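Local coordinates for serine-rich Repeat Adhesion Glycoprotein (Srr1) (PDB 4MBO) that probably mediates attachment of Streptococcus agalactiae to its host by binding fibrinogen, as a serine-rich repeat surface glycoprotein, at residues Phe47-Ala52 against Tyr104-Tyr109. Sequence-based numbering, arbitrary orientation.
Sequences FAFSIA and YTWTRY
Face-to-face packing of two beta-sheets brings F47, F49 and I51 of strand 43-51 against Y104 and W106 of strand 101-106 in the buried interior of a beta-sandwich. The axes of the short segments, inclined at 27°, approach to 13.1 Å, too far for backbone pairing, and no hydrogen bond joins them. Long aromatic side chains suit this gap because two of them, reaching from opposite sheets, can bridge it, as in the F47–Y104 and F49–W106 pairs. Alternation along the extended chain sends F47, F49 and I51 inward on one side, Y104 and W106 on the other.

Both phenylalanines set CG between the backbone N and the carbonyl carbon (chi1 near 60°), a shared setting that directs their rings across the gap with the outer atoms leading. F47 CZ lies 3.6 Å from Y104 OH. The two rings meet obliquely, their planes at 64°. F49 and W106 meet rim to rim with their planes nearly perpendicular, F49 CE1 and CZ facing the CZ2–CH2 side of the indole; CE1 stands 3.8 Å from W106 CH2. I51 crosses the indole at a slant: its branch at CB supplies a compact methyl close to the backbone, placing CG2 4.0 Å from W106 CZ2. F60, from strand 59-64 beside strand 101-106, adds another ring, meeting F49 edge-to-face and also contacting Y104 and W106.

Meanwhile, strand 43-51 pairs through its backbone with strand 116-126, and W106 leans on L90 and A91 of strand 89-95. An aromatic-rich core closed between two sheets with their strands modestly rotated is characteristic of the immunoglobulin-like sandwich, consistent with this region's bacterial Ig-domain family.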
loop_
_atom_site.group_PDB
_atom_site.type_symbol
_atom_site.label_atom_id
_atom_site.label_comp_id
_atom_site.label_asym_id
_atom_site.label_seq_id
_atom_site.Cartn_x
_atom_site.Cartn_y
_atom_site.Cartn_z
ATOM N N PHE A 47 12.995 19.204 -0.299
ATOM C CA PHE A 47 14.410 19.518 -0.399
ATOM C C PHE A 47 14.610 20.644 -1.388
ATOM O O PHE A 47 13.746 20.925 -2.222
ATOM C CB PHE A 47 15.254 18.271 -0.765
ATOM C CG PHE A 47 14.888 17.615 -2.058
ATOM C CD1 PHE A 47 15.472 18.024 -3.247
ATOM C CD2 PHE A 47 13.987 16.558 -2.070
ATOM C CE1 PHE A 47 15.129 17.403 -4.447
ATOM C CE2 PHE A 47 13.655 15.939 -3.261
ATOM C CZ PHE A 47 14.218 16.369 -4.433
ATOM N N ALA A 48 15.771 21.291 -1.296
ATOM C CA ALA A 48 16.092 22.376 -2.192
ATOM C C ALA A 48 17.598 22.560 -2.192
ATOM O O ALA A 48 18.288 22.175 -1.233
ATOM C CB ALA A 48 15.414 23.653 -1.727
ATOM N N PHE A 49 18.101 23.159 -3.258
ATOM C CA PHE A 49 19.522 23.474 -3.395
ATOM C C PHE A 49 19.738 24.379 -4.611
ATOM O O PHE A 49 18.802 24.643 -5.379
ATOM C CB PHE A 49 20.369 22.182 -3.571
ATOM C CG PHE A 49 20.002 21.368 -4.775
ATOM C CD1 PHE A 49 20.564 21.619 -6.024
ATOM C CD2 PHE A 49 19.080 20.328 -4.659
ATOM C CE1 PHE A 49 20.217 20.872 -7.136
ATOM C CE2 PHE A 49 18.717 19.596 -5.777
ATOM C CZ PHE A 49 19.289 19.855 -7.007
ATOM N N SER A 50 20.964 24.869 -4.741
ATOM C CA SER A 50 21.424 25.575 -5.902
ATOM C C SER A 50 22.610 24.826 -6.493
ATOM O O SER A 50 23.334 24.120 -5.781
ATOM C CB SER A 50 21.898 26.983 -5.543
ATOM O OG SER A 50 20.808 27.769 -5.145
ATOM N N ILE A 51 22.827 25.001 -7.798
ATOM C CA ILE A 51 23.987 24.400 -8.468
ATOM C C ILE A 51 24.405 25.345 -9.616
ATOM O O ILE A 51 23.554 25.819 -10.393
ATOM C CB ILE A 51 23.713 22.932 -8.908
ATOM C CG1 ILE A 51 24.994 22.302 -9.443
ATOM C CG2 ILE A 51 22.591 22.828 -9.940
ATOM C CD1 ILE A 51 24.931 20.797 -9.516
ATOM N N ALA A 52 25.689 25.683 -9.683
ATOM C CA ALA A 52 26.171 26.643 -10.695
ATOM C C ALA A 52 25.916 26.204 -12.130
ATOM O O ALA A 52 25.471 26.995 -12.973
ATOM C CB ALA A 52 27.650 26.911 -10.481
ATOM N N TYR A 104 17.650 11.724 -9.828
ATOM C CA TYR A 104 17.283 12.767 -10.775
ATOM C C TYR A 104 18.383 12.940 -11.808
ATOM O O TYR A 104 19.568 12.952 -11.483
ATOM C CB TYR A 104 17.063 14.096 -10.065
ATOM C CG TYR A 104 15.805 14.151 -9.245
ATOM C CD1 TYR A 104 14.600 14.562 -9.810
ATOM C CD2 TYR A 104 15.826 13.856 -7.901
ATOM C CE1 TYR A 104 13.443 14.623 -9.025
ATOM C CE2 TYR A 104 14.696 13.910 -7.122
ATOM C CZ TYR A 104 13.515 14.307 -7.683
ATOM O OH TYR A 104 12.420 14.335 -6.853
ATOM N N THR A 105 17.974 13.086 -13.069
ATOM C CA THR A 105 18.894 13.257 -14.183
ATOM C C THR A 105 18.663 14.602 -14.865
ATOM O O THR A 105 17.536 14.899 -15.294
ATOM C CB THR A 105 18.709 12.127 -15.197
ATOM O OG1 THR A 105 18.855 10.856 -14.533
ATOM C CG2 THR A 105 19.747 12.239 -16.341
ATOM N N TRP A 106 19.715 15.416 -14.943
ATOM C CA TRP A 106 19.623 16.734 -15.544
ATOM C C TRP A 106 19.373 16.666 -17.058
ATOM O O TRP A 106 19.964 15.847 -17.772
ATOM C CB TRP A 106 20.894 17.534 -15.294
ATOM C CG TRP A 106 21.169 17.778 -13.848
ATOM C CD1 TRP A 106 22.107 17.171 -13.089
ATOM C CD2 TRP A 106 20.463 18.682 -12.976
ATOM N NE1 TRP A 106 22.027 17.620 -11.796
ATOM C CE2 TRP A 106 21.072 18.609 -11.728
ATOM C CE3 TRP A 106 19.401 19.587 -13.163
ATOM C CZ2 TRP A 106 20.636 19.391 -10.627
ATOM C CZ3 TRP A 106 18.963 20.364 -12.085
ATOM C CH2 TRP A 106 19.570 20.241 -10.826
ATOM N N THR A 107 18.560 17.579 -17.542
ATOM C CA THR A 107 18.235 17.632 -18.965
ATOM C C THR A 107 19.214 18.455 -19.805
ATOM O O THR A 107 20.088 19.160 -19.303
ATOM C CB THR A 107 16.851 18.259 -19.149
ATOM O OG1 THR A 107 16.903 19.615 -18.667
ATOM C CG2 THR A 107 15.766 17.468 -18.454
ATOM N N ARG A 108 19.057 18.368 -21.129
ATOM C CA ARG A 108 19.839 19.182 -22.043
ATOM C C ARG A 108 19.539 20.654 -21.734
ATOM O O ARG A 108 20.443 21.477 -21.637
ATOM C CB ARG A 108 19.474 18.837 -23.510
ATOM C CG ARG A 108 20.295 19.553 -24.564
ATOM C CD ARG A 108 20.181 18.915 -25.968
ATOM N NE ARG A 108 20.408 17.456 -25.930
ATOM C CZ ARG A 108 19.594 16.519 -26.417
ATOM N NH1 ARG A 108 18.520 16.818 -27.151
ATOM N NH2 ARG A 108 19.927 15.250 -26.272
ATOM N N TYR A 109 18.265 20.957 -21.523
ATOM C CA TYR A 109 17.876 22.343 -21.201
ATOM C C TYR A 109 18.626 22.834 -19.956
ATOM O O TYR A 109 19.204 23.921 -19.945
ATOM C CB TYR A 109 16.374 22.466 -21.010
ATOM C CG TYR A 109 15.986 23.824 -20.410
ATOM C CD1 TYR A 109 16.059 24.985 -21.169
ATOM C CD2 TYR A 109 15.583 23.933 -19.086
ATOM C CE1 TYR A 109 15.722 26.213 -20.639
ATOM C CE2 TYR A 109 15.235 25.160 -18.547
ATOM C CZ TYR A 109 15.309 26.305 -19.333
ATOM O OH TYR A 109 14.986 27.566 -18.831
#